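Protein interacting with Hsp90 1 (Saccharomyces cerevisiae, PDB 4CHH) takes part in pre-rRNA processing, is required for the NOP58-snoRNA interaction and belongs to the R2TP complex, its N-terminal domain being described here. Local coordinates at residues A[74-77]-A[81-84]; A[88-93]-A[122-127]; A[49-54]-A[97-102]. All coordinates share one frame; numbering follows the deposited sequence. Where two conformers were deposited one is given.

Contact 1: residues A[74-77]-A[81-84]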
ATOM      1  N   VAL A  74      15.640  -8.140  -9.197  1.00 24.82           N
ATOM      2  CA  VAL A  74      16.843  -7.323  -9.030  1.00 23.10           C
ATOM      3  C   VAL A  74      16.865  -6.778  -7.588  1.00 25.33           C
ATOM      4  O   VAL A  74      15.956  -6.039  -7.192  1.00 22.88           O
ATOM      5  CB  VAL A  74      16.945  -6.174 -10.081  1.00 25.51           C
ATOM      6  CG1 VAL A  74      18.148  -5.285  -9.794  1.00 23.82           C
ATOM      7  CG2 VAL A  74      17.010  -6.723 -11.510  1.00 25.60           C
ATOM      8  N   ASP A  75      17.917  -7.137  -6.830  1.00 23.11           N
ATOM      9  CA  ASP A  75      18.170  -6.706  -5.451  1.00 23.77           C
ATOM     10  C   ASP A  75      18.321  -5.182  -5.387  1.00 24.37           C
ATOM     11  O   ASP A  75      18.841  -4.594  -6.333  1.00 22.57           O
ATOM     12  CB  ASP A  75      19.448  -7.400  -4.913  1.00 26.51           C
ATOM     13  CG  ASP A  75      19.665  -7.258  -3.413  1.00 41.30           C
ATOM     14  OD1 ASP A  75      18.650  -7.205  -2.661  1.00 41.40           O
ATOM     15  OD2 ASP A  75      20.841  -7.197  -2.986  1.00 48.57           O
ATOM     16  N   PHE A  76      17.857  -4.535  -4.292  1.00 20.67           N
ATOM     17  CA  PHE A  76      17.928  -3.074  -4.224  1.00 18.33           C
ATOM     18  C   PHE A  76      19.350  -2.580  -4.027  1.00 23.72           C
ATOM     19  O   PHE A  76      20.008  -2.840  -3.021  1.00 23.34           O
ATOM     20  CB  PHE A  76      17.000  -2.428  -3.167  1.00 18.73           C
ATOM     21  CG  PHE A  76      17.105  -0.907  -3.170  1.00 18.54           C
ATOM     22  CD1 PHE A  76      16.641  -0.160  -4.252  1.00 18.01           C
ATOM     23  CD2 PHE A  76      17.730  -0.233  -2.126  1.00 20.28           C
ATOM     24  CE1 PHE A  76      16.813   1.230  -4.297  1.00 18.58           C
ATOM     25  CE2 PHE A  76      17.877   1.163  -2.161  1.00 21.95           C
ATOM     26  CZ  PHE A  76      17.426   1.882  -3.252  1.00 18.69           C
ATOM     27  N   ASN A  77      19.783  -1.834  -5.022  1.00 21.25           N
ATOM     28  CA  ASN A  77      21.029  -1.089  -5.113  1.00 20.56           C
ATOM     29  C   ASN A  77      20.634   0.190  -5.851  1.00 21.70           C
ATOM     30  O   ASN A  77      20.150   0.104  -6.988  1.00 19.16           O
ATOM     31  CB  ASN A  77      22.112  -1.905  -5.817  1.00 21.03           C
ATOM     32  CG  ASN A  77      23.447  -1.192  -5.900  1.00 54.21           C
ATOM     33  OD1 ASN A  77      23.583  -0.112  -6.495  1.00 47.82           O
ATOM     34  ND2 ASN A  77      24.473  -1.798  -5.334  1.00 50.60           N
ATOM     35  N   VAL A  81      18.956   0.452  -9.522  1.00 15.89           N
ATOM     36  CA  VAL A  81      17.508   0.454  -9.454  1.00 15.82           C
ATOM     37  C   VAL A  81      16.834   1.772  -9.838  1.00 18.05           C
ATOM     38  O   VAL A  81      15.822   1.701 -10.546  1.00 16.68           O
ATOM     39  CB  VAL A  81      17.036  -0.057  -8.068  1.00 18.78           C
ATOM     40  CG1 VAL A  81      15.576   0.293  -7.795  1.00 17.50           C
ATOM     41  CG2 VAL A  81      17.284  -1.561  -7.946  1.00 18.22           C
ATOM     42  N   PHE A  82      17.333   2.939  -9.396  1.00 15.76           N
ATOM     43  CA  PHE A  82      16.635   4.194  -9.739  1.00 15.90           C
ATOM     44  C   PHE A  82      16.538   4.390 -11.275  1.00 17.93           C
ATOM     45  O   PHE A  82      15.447   4.701 -11.753  1.00 16.39           O
ATOM     46  CB  PHE A  82      17.225   5.414  -9.015  1.00 17.51           C
ATOM     47  CG  PHE A  82      16.926   5.358  -7.525  1.00 19.87           C
ATOM     48  CD1 PHE A  82      15.631   5.131  -7.063  1.00 24.60           C
ATOM     49  CD2 PHE A  82      17.933   5.553  -6.586  1.00 22.82           C
ATOM     50  CE1 PHE A  82      15.349   5.087  -5.685  1.00 25.40           C
ATOM     51  CE2 PHE A  82      17.651   5.514  -5.207  1.00 26.78           C
ATOM     52  CZ  PHE A  82      16.358   5.287  -4.769  1.00 24.80           C
ATOM     53  N   PRO A  83      17.588   4.099 -12.080  1.00 14.14           N
ATOM     54  CA  PRO A  83      17.419   4.167 -13.537  1.00 13.58           C
ATOM     55  C   PRO A  83      16.363   3.168 -14.045  1.00 16.93           C
ATOM     56  O   PRO A  83      15.588   3.525 -14.918  1.00 17.23           O
ATOM     57  CB  PRO A  83      18.824   3.818 -14.049  1.00 14.35           C
ATOM     58  CG  PRO A  83      19.734   4.315 -12.957  1.00 18.26           C
ATOM     59  CD  PRO A  83      18.993   3.796 -11.745  1.00 14.67           C
ATOM     60  N   LEU A  84      16.285   1.954 -13.457  1.00 14.27           N
ATOM     61  CA  LEU A  84      15.271   0.941 -13.832  1.00 14.29           C
ATOM     62  C   LEU A  84      13.853   1.404 -13.499  1.00 16.48           C
ATOM     63  O   LEU A  84      12.926   1.110 -14.251  1.00 13.16           O
ATOM     64  CB  LEU A  84      15.532  -0.411 -13.155  1.00 13.75           C
ATOM     65  CG  LEU A  84      16.737  -1.203 -13.619  1.00 17.13           C
ATOM     66  CD1 LEU A  84      16.919  -2.425 -12.743  1.00 17.02           C
ATOM     67  CD2 LEU A  84      16.613  -1.602 -15.121  1.00 19.71           C
TER

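Contact 2: residues A[88-93]-A[122-127]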
ATOM      1  N   ASN A  88      10.624   2.071 -16.036  1.00 20.53           N
ATOM      2  CA  ASN A  88       9.444   1.232 -15.746  1.00 20.82           C
ATOM      3  C   ASN A  88       9.789  -0.254 -15.813  1.00 24.15           C
ATOM      4  O   ASN A  88       8.945  -1.078 -16.196  1.00 25.41           O
ATOM      5  CB  ASN A  88       8.276   1.543 -16.700  1.00 22.06           C
ATOM      6  CG  ASN A  88       7.696   2.906 -16.516  1.00 36.40           C
ATOM      7  OD1 ASN A  88       7.444   3.358 -15.401  1.00 35.46           O
ATOM      8  ND2 ASN A  88       7.456   3.581 -17.613  1.00 32.41           N
ATOM      9  N   GLU A  89      11.025  -0.590 -15.415  1.00 18.73           N
ATOM     10  CA  GLU A  89      11.513  -1.964 -15.441  1.00 18.54           C
ATOM     11  C   GLU A  89      11.695  -2.532 -14.036  1.00 20.91           C
ATOM     12  O   GLU A  89      12.042  -3.707 -13.889  1.00 20.99           O
ATOM     13  CB  GLU A  89      12.829  -2.025 -16.238  1.00 20.13           C
ATOM     14  CG  GLU A  89      12.575  -2.096 -17.732  1.00 33.59           C
ATOM     15  CD  GLU A  89      13.826  -2.069 -18.589  1.00 62.08           C
ATOM     16  OE1 GLU A  89      14.673  -2.982 -18.449  1.00 62.42           O
ATOM     17  OE2 GLU A  89      13.941  -1.147 -19.427  1.00 55.85           O
ATOM     18  N   TRP A  90      11.406  -1.726 -12.993  1.00 15.81           N
ATOM     19  CA  TRP A  90      11.536  -2.203 -11.627  1.00 14.26           C
ATOM     20  C   TRP A  90      10.471  -1.556 -10.754  1.00 18.02           C
ATOM     21  O   TRP A  90      10.246  -0.352 -10.836  1.00 15.69           O
ATOM     22  CB  TRP A  90      12.940  -1.861 -11.096  1.00 11.81           C
ATOM     23  CG  TRP A  90      13.376  -2.561  -9.844  1.00 12.30           C
ATOM     24  CD1 TRP A  90      14.256  -3.603  -9.769  1.00 14.92           C
ATOM     25  CD2 TRP A  90      13.130  -2.144  -8.481  1.00 12.03           C
ATOM     26  NE1 TRP A  90      14.493  -3.927  -8.454  1.00 14.47           N
ATOM     27  CE2 TRP A  90      13.820  -3.042  -7.641  1.00 15.88           C
ATOM     28  CE3 TRP A  90      12.357  -1.120  -7.890  1.00 12.96           C
ATOM     29  CZ2 TRP A  90      13.827  -2.906  -6.242  1.00 15.78           C
ATOM     30  CZ3 TRP A  90      12.335  -1.005  -6.508  1.00 15.03           C
ATOM     31  CH2 TRP A  90      13.066  -1.888  -5.696  1.00 16.02           C
ATOM     32  N   GLU A  91       9.884  -2.352  -9.857  1.00 16.10           N
ATOM     33  CA  GLU A  91       8.875  -1.873  -8.912  1.00 15.98           C
ATOM     34  C   GLU A  91       8.803  -2.776  -7.722  1.00 19.43           C
ATOM     35  O   GLU A  91       9.045  -3.968  -7.843  1.00 20.78           O
ATOM     36  CB  GLU A  91       7.495  -1.830  -9.608  1.00 17.83           C
ATOM     37  CG  GLU A  91       6.488  -0.933  -8.910  1.00 31.61           C
ATOM     38  CD  GLU A  91       5.405  -0.321  -9.777  1.00 49.35           C
ATOM     39  OE1 GLU A  91       5.731   0.198 -10.868  1.00 43.56           O
ATOM     40  OE2 GLU A  91       4.241  -0.282  -9.320  1.00 47.17           O
ATOM     41  N   ILE A  92       8.431  -2.233  -6.571  1.00 16.17           N
ATOM     42  CA  ILE A  92       8.161  -3.056  -5.397  1.00 16.03           C
ATOM     43  C   ILE A  92       6.717  -3.592  -5.598  1.00 18.89           C
ATOM     44  O   ILE A  92       5.798  -2.771  -5.628  1.00 19.54           O
ATOM     45  CB  ILE A  92       8.333  -2.277  -4.057  1.00 18.84           C
ATOM     46  CG1 ILE A  92       9.809  -1.963  -3.758  1.00 18.99           C
ATOM     47  CG2 ILE A  92       7.662  -3.033  -2.888  1.00 18.19           C
ATOM     48  CD1 ILE A  92      10.085  -1.132  -2.460  1.00 17.69           C
ATOM     49  N   PRO A  93       6.468  -4.914  -5.774  1.00 15.40           N
ATOM     50  CA  PRO A  93       5.064  -5.377  -5.909  1.00 15.37           C
ATOM     51  C   PRO A  93       4.216  -5.023  -4.663  1.00 19.07           C
ATOM     52  O   PRO A  93       4.700  -5.092  -3.528  1.00 18.00           O
ATOM     53  CB  PRO A  93       5.209  -6.898  -6.079  1.00 16.56           C
ATOM     54  CG  PRO A  93       6.642  -7.085  -6.626  1.00 20.17           C
ATOM     55  CD  PRO A  93       7.416  -6.050  -5.843  1.00 15.84           C
ATOM     56  N   SER A 122      10.243  -3.964   2.720  1.00 15.91           N
ATOM     57  CA  SER A 122       9.939  -3.111   3.874  1.00 15.30           C
ATOM     58  C   SER A 122      11.229  -2.689   4.586  1.00 19.65           C
ATOM     59  O   SER A 122      11.265  -1.623   5.194  1.00 19.75           O
ATOM     60  CB  SER A 122       8.982  -3.808   4.838  1.00 17.37           C
ATOM     61  OG  SER A 122       9.630  -4.671   5.762  1.00 21.48           O
ATOM     62  N   ARG A 123      12.288  -3.530   4.514  1.00 18.62           N
ATOM     63  CA  ARG A 123      13.585  -3.222   5.125  1.00 18.25           C
ATOM     64  C   ARG A 123      14.381  -2.263   4.235  1.00 21.02           C
ATOM     65  O   ARG A 123      15.070  -1.396   4.753  1.00 20.70           O
ATOM     66  CB  ARG A 123      14.381  -4.514   5.429  1.00 18.99           C
ATOM     67  CG  ARG A 123      13.828  -5.349   6.614  1.00 20.78           C
ATOM     68  CD  ARG A 123      12.486  -4.848   7.129  1.00 28.49           C
ATOM     69  NE  ARG A 123      12.612  -4.052   8.327  1.00 35.98           N
ATOM     70  CZ  ARG A 123      11.630  -3.360   8.892  1.00 38.63           C
ATOM     71  NH1 ARG A 123      10.423  -3.327   8.338  1.00 27.29           N
ATOM     72  NH2 ARG A 123      11.853  -2.674   9.993  1.00 29.84           N
ATOM     73  N   TRP A 124      14.280  -2.399   2.915  1.00 19.30           N
ATOM     74  CA  TRP A 124      14.975  -1.505   1.965  1.00 19.27           C
ATOM     75  C   TRP A 124      14.533  -0.059   2.153  1.00 22.72           C
ATOM     76  O   TRP A 124      15.363   0.841   2.112  1.00 20.17           O
ATOM     77  CB  TRP A 124      14.676  -1.906   0.501  1.00 17.73           C
ATOM     78  CG  TRP A 124      15.143  -3.265   0.062  1.00 18.43           C
ATOM     79  CD1 TRP A 124      16.141  -4.013   0.615  1.00 21.60           C
ATOM     80  CD2 TRP A 124      14.696  -3.984  -1.096  1.00 17.72           C
ATOM     81  NE1 TRP A 124      16.278  -5.196  -0.070  1.00 21.43           N
ATOM     82  CE2 TRP A 124      15.422  -5.195  -1.141  1.00 21.53           C
ATOM     83  CE3 TRP A 124      13.740  -3.726  -2.100  1.00 18.87           C
ATOM     84  CZ2 TRP A 124      15.245  -6.139  -2.161  1.00 20.23           C
ATOM     85  CZ3 TRP A 124      13.576  -4.656  -3.120  1.00 20.46           C
ATOM     86  CH2 TRP A 124      14.292  -5.867  -3.121  1.00 20.98           C
ATOM     87  N   ILE A 125      13.202   0.163   2.337  1.00 19.57           N
ATOM     88  CA  ILE A 125      12.641   1.517   2.445  1.00 19.68           C
ATOM     89  C   ILE A 125      12.975   2.161   3.822  1.00 27.64           C
ATOM     90  O   ILE A 125      12.790   3.368   3.965  1.00 27.22           O
ATOM     91  CB  ILE A 125      11.128   1.570   2.079  1.00 20.62           C
ATOM     92  CG1 ILE A 125      10.262   0.714   3.058  1.00 19.85           C
ATOM     93  CG2 ILE A 125      10.947   1.145   0.609  1.00 18.40           C
ATOM     94  CD1 ILE A 125       8.768   0.915   2.988  1.00 21.45           C
ATOM     95  N   CYS A 126      13.516   1.372   4.791  1.00 27.81           N
ATOM     96  CA  CYS A 126      14.014   1.889   6.081  1.00 30.02           C
ATOM     97  C   CYS A 126      15.327   2.612   5.879  1.00 34.44           C
ATOM     98  O   CYS A 126      15.587   3.607   6.551  1.00 34.45           O
ATOM     99  CB  CYS A 126      14.212   0.759   7.084  1.00 31.81           C
ATOM    100  SG  CYS A 126      12.693   0.096   7.772  1.00 36.50           S
ATOM    101  N   ASP A 127      16.200   2.036   5.023  1.00 32.30           N
ATOM    102  CA  ASP A 127      17.574   2.466   4.767  1.00 33.14           C
ATOM    103  C   ASP A 127      17.747   3.462   3.611  1.00 35.01           C
ATOM    104  O   ASP A 127      18.824   4.053   3.488  1.00 35.33           O
ATOM    105  CB  ASP A 127      18.440   1.224   4.480  1.00 36.05           C
ATOM    106  CG  ASP A 127      18.477   0.188   5.585  1.00 52.32           C
ATOM    107  OD1 ASP A 127      18.332   0.575   6.776  1.00 53.73           O
ATOM    108  OD2 ASP A 127      18.667  -1.003   5.268  1.00 63.76           O
TER

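Contact 3: residues A[49-54]-A[97-102]. With EDO (1,2-ethanediol), chain C.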
ATOM      1  N   GLY A  49     -15.546   5.699  -8.927  1.00 15.42           N
ATOM      2  CA  GLY A  49     -15.720   4.248  -8.958  1.00 15.09           C
ATOM      3  C   GLY A  49     -17.146   3.734  -8.933  1.00 16.29           C
ATOM      4  O   GLY A  49     -18.089   4.512  -9.025  1.00 14.86           O
ATOM      5  N   PRO A  50     -17.334   2.394  -8.817  1.00 13.16           N
ATOM      6  CA  PRO A  50     -18.705   1.842  -8.793  1.00 12.15           C
ATOM      7  C   PRO A  50     -19.431   2.084  -7.468  1.00 16.78           C
ATOM      8  O   PRO A  50     -20.595   1.751  -7.354  1.00 17.75           O
ATOM      9  CB  PRO A  50     -18.474   0.346  -8.986  1.00 13.02           C
ATOM     10  CG  PRO A  50     -17.112   0.096  -8.386  1.00 16.87           C
ATOM     11  CD  PRO A  50     -16.313   1.329  -8.693  1.00 12.98           C
ATOM     12  N   GLU A  51     -18.744   2.598  -6.460  1.00 14.94           N
ATOM     13  CA  GLU A  51     -19.356   2.781  -5.136  1.00 14.36           C
ATOM     14  C   GLU A  51     -19.289   4.243  -4.689  1.00 18.44           C
ATOM     15  O   GLU A  51     -18.479   5.005  -5.192  1.00 17.54           O
ATOM     16  CB  GLU A  51     -18.694   1.862  -4.105  1.00 14.52           C
ATOM     17  CG  GLU A  51     -18.952   0.390  -4.398  1.00 16.77           C
ATOM     18  CD  GLU A  51     -17.901  -0.588  -3.907  1.00 34.81           C
ATOM     19  OE1 GLU A  51     -16.787  -0.159  -3.532  1.00 28.73           O
ATOM     20  OE2 GLU A  51     -18.215  -1.797  -3.859  1.00 29.14           O
ATOM     21  N   LYS A  52     -20.173   4.630  -3.767  1.00 15.54           N
ATOM     22  CA  LYS A  52     -20.213   6.017  -3.308  1.00 16.47           C
ATOM     23  C   LYS A  52     -19.283   6.271  -2.125  1.00 19.69           C
ATOM     24  O   LYS A  52     -19.317   5.557  -1.117  1.00 17.72           O
ATOM     25  CB  LYS A  52     -21.641   6.432  -2.919  1.00 18.79           C
ATOM     26  CG  LYS A  52     -22.682   6.226  -4.014  1.00 19.69           C
ATOM     27  CD  LYS A  52     -24.077   6.474  -3.452  1.00 28.93           C
ATOM     28  CE  LYS A  52     -25.160   5.813  -4.262  1.00 37.70           C
ATOM     29  NZ  LYS A  52     -26.489   5.940  -3.606  1.00 54.20           N
ATOM     30  N   LEU A  53     -18.449   7.290  -2.273  1.00 18.44           N
ATOM     31  CA  LEU A  53     -17.547   7.808  -1.240  1.00 18.63           C
ATOM     32  C   LEU A  53     -17.775   9.309  -1.157  1.00 23.80           C
ATOM     33  O   LEU A  53     -18.229   9.901  -2.139  1.00 24.02           O
ATOM     34  CB  LEU A  53     -16.068   7.476  -1.517  1.00 17.61           C
ATOM     35  CG  LEU A  53     -15.617   5.984  -1.483  1.00 22.15           C
ATOM     36  CD1 LEU A  53     -14.096   5.886  -1.683  1.00 22.07           C
ATOM     37  CD2 LEU A  53     -16.010   5.288  -0.165  1.00 20.12           C
ATOM     38  N   GLN A  54     -17.546   9.902   0.010  1.00 20.59           N
ATOM     39  CA  GLN A  54     -17.682  11.352   0.209  1.00 20.65           C
ATOM     40  C   GLN A  54     -16.344  12.054  -0.055  1.00 22.06           C
ATOM     41  O   GLN A  54     -15.367  11.766   0.634  1.00 19.38           O
ATOM     42  CB  GLN A  54     -18.155  11.661   1.651  1.00 22.13           C
ATOM     43  CG  GLN A  54     -19.471  11.011   2.032  1.00 34.12           C
ATOM     44  CD  GLN A  54     -19.905  11.407   3.419  1.00 57.86           C
ATOM     45  OE1 GLN A  54     -19.185  11.225   4.410  1.00 50.26           O
ATOM     46  NE2 GLN A  54     -21.102  11.954   3.519  1.00 57.36           N
ATOM     47  N   SER A  97      -5.651  -4.162  -0.365  1.00 14.72           N
ATOM     48  CA  SER A  97      -6.939  -4.664   0.078  1.00 14.00           C
ATOM     49  C   SER A  97      -8.075  -3.842  -0.509  1.00 18.07           C
ATOM     50  O   SER A  97      -7.859  -2.742  -1.017  1.00 15.78           O
ATOM     51  CB  SER A  97      -6.994  -4.609   1.604  1.00 16.85           C
ATOM     52  OG  SER A  97      -7.105  -3.271   2.072  1.00 18.76           O
ATOM     53  N   CYS A  98      -9.312  -4.321  -0.337  1.00 18.91           N
ATOM     54  CA  CYS A  98     -10.471  -3.501  -0.633  1.00 21.43           C
ATOM     55  C   CYS A  98     -10.493  -2.420   0.489  1.00 21.36           C
ATOM     56  O   CYS A  98      -9.894  -2.648   1.549  1.00 18.93           O
ATOM     57  CB  CYS A  98     -11.740  -4.350  -0.652  1.00 25.40           C
ATOM     58  SG  CYS A  98     -12.309  -4.845   0.995  1.00 31.20           S
ATOM     59  N   TYR A  99     -11.086  -1.245   0.245  1.00 17.06           N
ATOM     60  CA  TYR A  99     -11.100  -0.227   1.287  1.00 16.75           C
ATOM     61  C   TYR A  99     -12.084  -0.626   2.376  1.00 18.00           C
ATOM     62  O   TYR A  99     -13.000  -1.421   2.153  1.00 15.17           O
ATOM     63  CB  TYR A  99     -11.403   1.200   0.749  1.00 17.29           C
ATOM     64  CG  TYR A  99     -12.788   1.373   0.164  1.00 20.26           C
ATOM     65  CD1 TYR A  99     -13.892   1.613   0.985  1.00 21.61           C
ATOM     66  CD2 TYR A  99     -13.000   1.296  -1.210  1.00 21.26           C
ATOM     67  CE1 TYR A  99     -15.176   1.701   0.458  1.00 22.77           C
ATOM     68  CE2 TYR A  99     -14.280   1.410  -1.752  1.00 21.44           C
ATOM     69  CZ  TYR A  99     -15.361   1.635  -0.915  1.00 23.81           C
ATOM     70  OH  TYR A  99     -16.623   1.767  -1.440  1.00 17.41           O
ATOM     71  N   ARG A 100     -11.881  -0.076   3.552  1.00 17.25           N
ATOM     72  CA  ARG A 100     -12.828  -0.273   4.635  1.00 17.80           C
ATOM     73  C   ARG A 100     -13.105   1.088   5.275  1.00 21.17           C
ATOM     74  O   ARG A 100     -12.401   2.068   4.975  1.00 20.20           O
ATOM     75  CB  ARG A 100     -12.418  -1.385   5.614  1.00 16.73           C
ATOM     76  CG  ARG A 100     -11.203  -1.161   6.429  1.00 30.09           C
ATOM     77  CD  ARG A 100     -10.779  -2.491   7.046  1.00 30.02           C
ATOM     78  NE  ARG A 100      -9.449  -2.345   7.623  1.00 30.45           N
ATOM     79  CZ  ARG A 100      -8.324  -2.564   6.964  1.00 35.12           C
ATOM     80  NH1 ARG A 100      -8.353  -3.028   5.720  1.00 27.57           N
ATOM     81  NH2 ARG A 100      -7.160  -2.381   7.560  1.00 19.97           N
ATOM     82  N   MET A 101     -14.217   1.190   6.009  1.00 18.43           N
ATOM     83  CA  MET A 101     -14.595   2.463   6.595  1.00 20.71           C
ATOM     84  C   MET A 101     -14.343   2.494   8.085  1.00 26.43           C
ATOM     85  O   MET A 101     -14.596   1.519   8.797  1.00 25.73           O
ATOM     86  CB  MET A 101     -16.066   2.807   6.318  1.00 23.62           C
ATOM     87  CG  MET A 101     -16.309   3.258   4.906  1.00 27.81           C
ATOM     88  SD  MET A 101     -17.993   3.839   4.613  1.00 32.24           S
ATOM     89  CE  MET A 101     -18.129   3.478   2.785  1.00 27.34           C
ATOM     90  N   ASP A 102     -13.810   3.620   8.529  1.00 23.69           N
ATOM     91  CA  ASP A 102     -13.607   3.978   9.920  1.00 24.37           C
ATOM     92  C   ASP A 102     -14.257   5.339  10.116  1.00 27.34           C
ATOM     93  O   ASP A 102     -14.819   5.891   9.168  1.00 26.28           O
ATOM     94  CB  ASP A 102     -12.121   3.956  10.337  1.00 27.62           C
ATOM     95  CG  ASP A 102     -11.898   3.584  11.804  1.00 41.14           C
ATOM     96  OD1 ASP A 102     -12.820   3.830  12.635  1.00 41.95           O
ATOM     97  OD2 ASP A 102     -10.809   3.045  12.122  1.00 45.07           O
TER
HETATM   98  C1  EDO C1185     -15.574   3.665  -4.725  1.00 23.10           C
HETATM   99  O1  EDO C1185     -15.803   2.957  -5.926  1.00 21.73           O
HETATM  100  C2  EDO C1185     -14.668   4.855  -5.004  1.00 28.29           C
HETATM  101  O2  EDO C1185     -15.060   5.579  -6.135  1.00 31.44           O
HETATM  102  O   HOH W   1     -18.908   2.901  -0.511  1.00 14.73           O

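Contact 1: residues A[74-77]-A[81-84]
N77 is the N-cap residue of helix 78-86, into which the loop 74-77 runs directly; its O accepts V81 N over 2.8 Å, with an N-H...O angle of 159°, the first i to i+4 main-chain bond of the helix.

The tight part lies around V81, whose side chain is turned to the loop. Its CG1 meets the edge of the F76 ring, 3.7 Å from CD1. F76 places CG anti to its backbone N (chi1 -179°), which carries the ring past V81 to F82. There CZ of F76 lies 3.9 Å from CZ of F82 in an offset edge-to-face pair, the F76 edge toward the F82 face, with ring planes at 74°. L131 and I134 of helix 129-147 contribute further packing, against F76 and F82 respectively.

The V74 end is looser. CG1 of V74 only grazes the helix, 4.2 Å from CG2 of V81 and 4.3 Å from CD1 of L84. The solvent side belongs to D75 and N77, both exposed. D75 sets its CB away from the helix; CB of N77 also points away from 81-84, yet OD1 returns to take a weak hydrogen bond from R79 N, inside the first turn.

Contact 2: residues A[88-93]-A[122-127]
W90 and I92 of the loop 88-93 meet W124 and I125 of helix 119-127 through apolar side chains, without any hydrogen bond across. The loop begins at N88, where helix 78-86 ends in a Schellman motif: positive phi (61°) with two bonds back into the last turn.

At W90 the chain comes close to helix 119-127. CG stands anti to the backbone N (chi1 -165°), sending the benzo part of the indole out toward W124; CZ2 of W90 comes to 3.6 Å from CZ3 of W124, and CH2 of W90 to 3.8 Å from the same atom. With six-membered ring centroids 5.9 Å apart and planes at 31°, the pair is oblique, neither stacked nor edge-to-face. NE1, on the pyrrole side of the indole, donates to V74 O, which probably limits rotation of the ring. V81, L84 and I85 pack on the same side chain.

Farther along, I92 reaches both W124 and the following residue, I125. CD1 of I92 sits at the edge of the W124 ring, 4.5 Å from CE3, and approaches CG2 of I125 at 3.9 Å. I117 of strand 109-118 touches both isoleucines, and L131 of helix 129-147 touches W124 and I125.

Three of the four touching residues are buried, and the elements that meet here are a loop, a short helix, a longer helix and a strand. The arrangement is that of hydrophobic core packing in a mixed alpha-and-beta domain, here the PIH1 N-terminal domain.

Contact 3: residues A[49-54]-A[97-102]
The backbones of E51-L53 and Y99-M101 stay apart, the closest CA pair being L53 and M101 at 9.9 Å, so side chains alone make the direct contact between the segments. Residues 51-54 follow an extended course in the loop after strand 29-47. The facing strand 95-103 gives its backbone bonds to strand 109-118 instead, pairing R100 with V112 and D102 with C110.

Y99 spans the gap. Its CG lies between the backbone N and the carbonyl carbon (chi1 65°), and from there the ring extends to the loop. OH of Y99 lies 2.8 Å from OE1 of E51 in a weak hydrogen bond whose proton is not settled, because another acceptor is within reach; the carboxylate and ring planes stand 89° apart. A water 2.7 Å from the same OH donates to K52 O.

L53 supplies the apolar half. Its CD1 lies over one ring face, while CD2 is 3.7 Å from CE1 of Y99 and 4.1 Å from CE of M101. L53 also touches L44, A47 and Y111. A 1,2-ethanediol, probably from the crystallisation liquor, takes bonds from G49 N to its O2 and from E51 N to its O1 (3.0 Å).

A phenylalanine in place of Y99 would probably keep the L53 packing but cost OE1 of E51 its weak hydroxyl partner and break the water link between the ring and K52 O.

Here the connection of a beta-hairpin, formed by strands 29-47 and 58-66, packs against strand 95-103 at the surface of the PIH1 N-terminal domain.

From the N terminus the chain first passes 49-54, which finds its partner 97-102 only after strand 58-66 and helix 78-86; contact 3 thus closes a wide loop. Contact 1 is nested inside it, closing a local turn at the start of helix 78-86. Contact 2 opens at 88-93, still within that loop, and closes at 122-127 beyond it, so contacts 2 and 3 cross. Contacts 1 and 2 follow in series and touch, CB of F76 lying 3.5 Å from CD2 of W124, with centres about 8 Å apart. Together they tie helix 78-86 to helix 119-127, whereas contact 3, its centre about 34 Å from that of contact 1, joins loop 49-54 to strand 95-103 beyond the chain's centre.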